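Local coordinates for possible substrate binding protein of ABC transporter system (Rhodopseudomonas palustris, PDB 3N0X) that probably binds branched-chain or related amino acids as the soluble substrate-capturing component of an ABC transporter, at residues K52-K57 and I78-S83; A130-V135 and E251-Y256. All coordinates share one frame; numbering follows the deposited sequence. Where two conformers were deposited one is given.

Contact 1. Residues K52-K57 and I78-S83; sequences KDDQSK and IGTSSS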
loop_
_atom_site.group_PDB
_atom_site.type_symbol
_atom_site.label_atom_id
_atom_site.label_comp_id
_atom_site.label_asym_id
_atom_site.label_seq_id
_atom_site.Cartn_x
_atom_site.Cartn_y
_atom_site.Cartn_z
ATOM N N LYS A 52 -8.099 -17.676 8.233
ATOM C CA LYS A 52 -8.389 -18.595 7.140
ATOM C C LYS A 52 -7.264 -18.415 6.120
ATOM O O LYS A 52 -7.155 -17.374 5.466
ATOM C CB LYS A 52 -9.719 -18.252 6.447
ATOM C CG LYS A 52 -10.982 -18.310 7.305
ATOM C CD LYS A 52 -11.516 -19.736 7.298
ATOM C CE LYS A 52 -12.782 -19.832 8.098
ATOM N NZ LYS A 52 -12.913 -21.187 8.682
ATOM N N ASP A 53 -6.453 -19.445 5.957
ATOM C CA ASP A 53 -5.405 -19.454 4.960
ATOM C C ASP A 53 -5.990 -19.742 3.585
ATOM O O ASP A 53 -6.608 -20.804 3.384
ATOM C CB ASP A 53 -4.395 -20.525 5.366
ATOM C CG ASP A 53 -3.268 -20.718 4.376
ATOM O OD1 ASP A 53 -3.001 -19.888 3.470
ATOM O OD2 ASP A 53 -2.596 -21.751 4.582
ATOM N N ASP A 54 -5.819 -18.818 2.642
ATOM C CA ASP A 54 -6.281 -19.041 1.272
ATOM C C ASP A 54 -5.208 -19.485 0.291
ATOM O O ASP A 54 -5.499 -19.692 -0.879
ATOM C CB ASP A 54 -7.060 -17.822 0.735
ATOM C CG ASP A 54 -6.203 -16.578 0.538
ATOM O OD1 ASP A 54 -4.958 -16.663 0.543
ATOM O OD2 ASP A 54 -6.804 -15.504 0.316
ATOM N N GLN A 55 -3.977 -19.640 0.766
ATOM C CA GLN A 55 -2.836 -20.042 -0.052
ATOM C C GLN A 55 -2.593 -19.143 -1.251
ATOM O O GLN A 55 -1.921 -19.526 -2.185
ATOM C CB GLN A 55 -2.981 -21.505 -0.489
ATOM C CG GLN A 55 -3.255 -22.457 0.669
ATOM C CD GLN A 55 -3.341 -23.893 0.250
ATOM O OE1 GLN A 55 -2.651 -24.320 -0.669
ATOM N NE2 GLN A 55 -4.216 -24.644 0.901
ATOM N N SER A 56 -3.102 -17.919 -1.189
ATOM C CA SER A 56 -3.069 -16.993 -2.319
ATOM C C SER A 56 -3.632 -17.632 -3.599
ATOM O O SER A 56 -3.164 -17.329 -4.712
ATOM C CB SER A 56 -1.659 -16.416 -2.508
ATOM O OG SER A 56 -1.246 -15.721 -1.324
ATOM N N LYS A 57 -4.623 -18.511 -3.423
ATOM C CA LYS A 57 -5.343 -19.118 -4.546
ATOM C C LYS A 57 -6.782 -18.582 -4.554
ATOM O O LYS A 57 -7.527 -18.765 -3.596
ATOM C CB LYS A 57 -5.329 -20.641 -4.441
ATOM C CG LYS A 57 -3.940 -21.254 -4.641
ATOM C CD LYS A 57 -3.992 -22.780 -4.573
ATOM C CE LYS A 57 -2.615 -23.408 -4.844
ATOM N NZ LYS A 57 -2.613 -24.882 -4.599
ATOM N N ILE A 78 -11.502 -9.308 7.007
ATOM C CA ILE A 78 -10.361 -8.548 6.492
ATOM C C ILE A 78 -9.572 -9.476 5.611
ATOM O O ILE A 78 -9.336 -10.609 5.996
ATOM C CB ILE A 78 -9.444 -8.082 7.665
ATOM C CG1 ILE A 78 -10.213 -7.215 8.668
ATOM C CG2 ILE A 78 -8.195 -7.332 7.144
ATOM C CD1 ILE A 78 -9.477 -7.050 10.045
ATOM N N GLY A 79 -9.203 -9.045 4.398
ATOM C CA GLY A 79 -8.376 -9.871 3.527
ATOM C C GLY A 79 -8.103 -9.181 2.208
ATOM O O GLY A 79 -8.655 -8.089 1.952
ATOM N N THR A 80 -7.232 -9.712 1.363
ATOM C CA THR A 80 -6.334 -10.831 1.617
ATOM C C THR A 80 -5.002 -10.441 0.984
ATOM O O THR A 80 -4.851 -9.302 0.490
ATOM C CB THR A 80 -6.896 -12.175 1.054
ATOM O OG1 THR A 80 -5.986 -13.237 1.373
ATOM C CG2 THR A 80 -7.131 -12.118 -0.419
ATOM N N SER A 81 -4.013 -11.335 1.036
ATOM C CA SER A 81 -2.657 -10.946 0.678
ATOM C C SER A 81 -2.502 -10.692 -0.817
ATOM O O SER A 81 -1.790 -9.789 -1.244
ATOM C CB SER A 81 -1.651 -11.998 1.134
ATOM O OG SER A 81 -1.949 -12.479 2.439
ATOM N N SER A 82 -3.150 -11.527 -1.616
ATOM C CA SER A 82 -3.081 -11.470 -3.085
ATOM C C SER A 82 -4.225 -10.664 -3.666
ATOM O O SER A 82 -5.367 -10.926 -3.306
ATOM C CB SER A 82 -3.155 -12.900 -3.645
ATOM O OG SER A 82 -3.551 -12.923 -4.999
ATOM N N SER A 83 -3.928 -9.687 -4.530
ATOM C CA SER A 83 -4.992 -8.939 -5.215
ATOM C C SER A 83 -5.915 -9.813 -6.040
ATOM O O SER A 83 -7.134 -9.563 -6.079
ATOM C CB SER A 83 -4.449 -7.859 -6.132
ATOM O OG SER A 83 -3.909 -6.791 -5.390
HETATM O O HOH W 1 -3.584 -14.275 -0.426
HETATM O O HOH W 2 -3.722 -15.056 -6.158
#
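The hydroxyl of T80 donates a short hydrogen bond to the carboxylate of D54, OG1 to OD2 at 2.6 Å, the two side chains coming from opposite directions. T80 turns OG1 away from its own amide (chi1 -178°) and toward D54, meeting OD2 from above the carboxylate plane, 35° out of it. S61, near the start of helix 58-70, supplies this same oxygen with a second hydrogen bond. The other carboxylate oxygen turns back to its own loop: OD1 of D54 accepts from the amide N of S56 at 2.8 Å, closing an Asx turn, which it can do because CG, set between the backbone N and the carbonyl carbon (chi1 67°), keeps the carboxylate close to its own backbone. Just before it, D53 OD1 makes a like turn with Q55 N. Water 1 then ties the loops together, donating to OD1 of D54 at 2.9 Å, accepting from S82 N at 3.0 Å and bonding the hydroxyl of S56. Apolar contact is slight, S56 CB lying 4.0 Å from S82 CB. S82 N-caps helix 83-96 through its hydroxyl, which bonds A85 N. Both loops lie at the ends of parallel strands 45-53 and 76-79, which flank strand 5-11 in the first lobe of a periplasmic binding protein, and a cis peptide links G79 to T80. Replacing D54 by an alanine would probably cost the S56 amide, the S61 hydroxyl and water 1 an acceptor, leave the T80 hydroxyl with its weak bond to I10 O, and free the 54-56 turn to shift. With two hydrogen bonds on each oxygen, the carboxylate has little freedom to rotate, and such a set of donors would be expected to favour its ionised form.

Contact 2. Residues A130-V135 and E251-Y256; sequences AISNAV and EGATYY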
loop_
_atom_site.group_PDB
_atom_site.type_symbol
_atom_site.label_atom_id
_atom_site.label_comp_id
_atom_site.label_asym_id
_atom_site.label_seq_id
_atom_site.Cartn_x
_atom_site.Cartn_y
_atom_site.Cartn_z
ATOM N N ALA A 130 1.428 5.546 -7.105
ATOM C CA ALA A 130 1.926 6.286 -8.231
ATOM C C ALA A 130 1.759 7.785 -8.050
ATOM O O ALA A 130 2.664 8.557 -8.331
ATOM C CB ALA A 130 1.207 5.781 -9.528
ATOM N N ILE A 131 0.587 8.188 -7.564
ATOM C CA ILE A 131 0.302 9.574 -7.347
ATOM C C ILE A 131 1.215 10.203 -6.285
ATOM O O ILE A 131 1.736 11.316 -6.466
ATOM C CB ILE A 131 -1.213 9.749 -7.005
ATOM C CG1 ILE A 131 -2.045 9.439 -8.237
ATOM C CG2 ILE A 131 -1.500 11.151 -6.488
ATOM C CD1 ILE A 131 -3.549 9.203 -7.963
ATOM N N SER A 132 1.382 9.514 -5.161
ATOM C CA SER A 132 2.273 10.007 -4.138
ATOM C C SER A 132 3.686 10.244 -4.704
ATOM O O SER A 132 4.348 11.206 -4.330
ATOM C CB SER A 132 2.327 9.051 -2.933
ATOM O OG SER A 132 2.894 7.788 -3.258
ATOM N N ASN A 133 4.170 9.359 -5.561
ATOM C CA ASN A 133 5.471 9.577 -6.197
ATOM C C ASN A 133 5.531 10.832 -7.052
ATOM O O ASN A 133 6.484 11.598 -6.994
ATOM C CB ASN A 133 5.913 8.327 -6.965
ATOM C CG ASN A 133 6.558 7.310 -6.062
ATOM O OD1 ASN A 133 7.795 7.322 -5.907
ATOM N ND2 ASN A 133 5.756 6.462 -5.421
ATOM N N ALA A 134 4.478 11.071 -7.831
ATOM C CA ALA A 134 4.431 12.262 -8.680
ATOM C C ALA A 134 4.418 13.531 -7.847
ATOM O O ALA A 134 5.120 14.499 -8.157
ATOM C CB ALA A 134 3.202 12.220 -9.609
ATOM N N VAL A 135 3.618 13.547 -6.770
ATOM C CA VAL A 135 3.525 14.692 -5.887
ATOM C C VAL A 135 4.865 14.886 -5.140
ATOM O O VAL A 135 5.298 16.044 -4.921
ATOM C CB VAL A 135 2.328 14.524 -4.909
ATOM C CG1 VAL A 135 2.365 15.556 -3.781
ATOM C CG2 VAL A 135 1.005 14.557 -5.709
ATOM N N GLU A 251 15.254 9.679 -4.220
ATOM C CA GLU A 251 14.000 10.061 -3.633
ATOM C C GLU A 251 12.817 9.417 -4.339
ATOM O O GLU A 251 12.871 9.068 -5.502
ATOM C CB GLU A 251 13.816 11.569 -3.677
ATOM C CG GLU A 251 14.893 12.318 -2.894
ATOM C CD GLU A 251 14.709 13.822 -2.785
ATOM O OE1 GLU A 251 13.615 14.366 -3.119
ATOM O OE2 GLU A 251 15.703 14.454 -2.341
ATOM N N GLY A 252 11.722 9.340 -3.614
ATOM C CA GLY A 252 10.486 8.776 -4.063
ATOM C C GLY A 252 9.452 8.918 -2.988
ATOM O O GLY A 252 9.677 9.636 -1.981
ATOM N N ALA A 253 8.359 8.166 -3.135
ATOM C CA ALA A 253 7.373 8.085 -2.077
ATOM C C ALA A 253 7.079 6.663 -1.694
ATOM O O ALA A 253 7.189 5.758 -2.510
ATOM C CB ALA A 253 6.068 8.782 -2.498
ATOM N N THR A 254 6.721 6.486 -0.422
ATOM C CA THR A 254 6.415 5.189 0.153
ATOM C C THR A 254 5.138 5.185 0.993
ATOM O O THR A 254 4.732 6.191 1.586
ATOM C CB THR A 254 7.618 4.650 0.996
ATOM O OG1 THR A 254 7.426 3.236 1.230
ATOM C CG2 THR A 254 7.828 5.452 2.300
ATOM N N TYR A 255 4.534 4.006 1.064
ATOM C CA TYR A 255 3.368 3.774 1.916
ATOM C C TYR A 255 3.737 3.845 3.408
ATOM O O TYR A 255 2.942 4.276 4.238
ATOM C CB TYR A 255 2.809 2.366 1.571
ATOM C CG TYR A 255 1.856 1.736 2.585
ATOM C CD1 TYR A 255 0.540 2.177 2.751
ATOM C CD2 TYR A 255 2.267 0.676 3.332
ATOM C CE1 TYR A 255 -0.319 1.569 3.664
ATOM C CE2 TYR A 255 1.443 0.113 4.285
ATOM C CZ TYR A 255 0.136 0.529 4.420
ATOM O OH TYR A 255 -0.696 -0.090 5.333
ATOM N N TYR A 256 4.921 3.366 3.750
ATOM C CA TYR A 256 5.346 3.235 5.134
ATOM C C TYR A 256 6.849 2.994 5.233
ATOM O O TYR A 256 7.451 2.374 4.366
ATOM C CB TYR A 256 4.620 2.068 5.815
ATOM C CG TYR A 256 4.875 1.918 7.323
ATOM C CD1 TYR A 256 4.247 2.744 8.267
ATOM C CD2 TYR A 256 5.712 0.912 7.800
ATOM C CE1 TYR A 256 4.475 2.559 9.630
ATOM C CE2 TYR A 256 5.940 0.725 9.139
ATOM C CZ TYR A 256 5.335 1.587 10.055
ATOM O OH TYR A 256 5.585 1.370 11.394
HETATM O O HOH W 3 4.155 5.194 -2.479
#
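The carboxamide of N133 lies with one face against A253, whose CB sits over that face at 3.7 Å from ND2 and whose backbone N rises above the same side to give its hydrogen to OD1 at 3.0 Å. This N-H comes from 62° out of the carbonyl plane and is fairly straight at hydrogen, 159°. CB, N and O of A253 all lie on this one side of the amide plane. At the amide's nitrogen end, ND2 is held chiefly by D129 O, in the turn before, and bonds only weakly to A253 O; W206 NE1 donates to OD1. The axes of 130-135 and 251-254 run obliquely antiparallel, at 144°, and approach to 6.7 Å, packing a helix of the second lobe of the periplasmic binding protein fold on a strand that pairs with 335-345 and probably leads back toward the first lobe. One residue earlier on the helix, S132 has OG between backbone N and carbonyl carbon, where it bonds back mainly to D129 O, with Q128 O as a second carbonyl sharing the hydroxyl, and presses on A253 CB at 3.4 Å. Water 3 bridges the two segments beside it, donating to S132 OG at 3.0 Å and weakly to A253 O. At G252, CA passes 3.6 Å from N133 OD1, where a side chain would be tight.

In the fold
Contact 1 and contact 2 lie on opposite sides of the chain's centre, their own centres 26 Å apart and their nearest atoms about 11 Å apart, without touching. They follow one another along the chain: contact 1 joins two strand-end loops of the first lobe's sheet, and the chain then passes through strand 119-121 of that sheet into helix 126-137, which opens contact 2. In leucine-binding relatives the amino acid is held in the cleft between two such lobes, with loops after the first-lobe strands taking part; the 78-83 loop is consistent with that position, whereas contact 2 packs a second-lobe helix on a strand that probably leads back toward the first lobe, near the hinge.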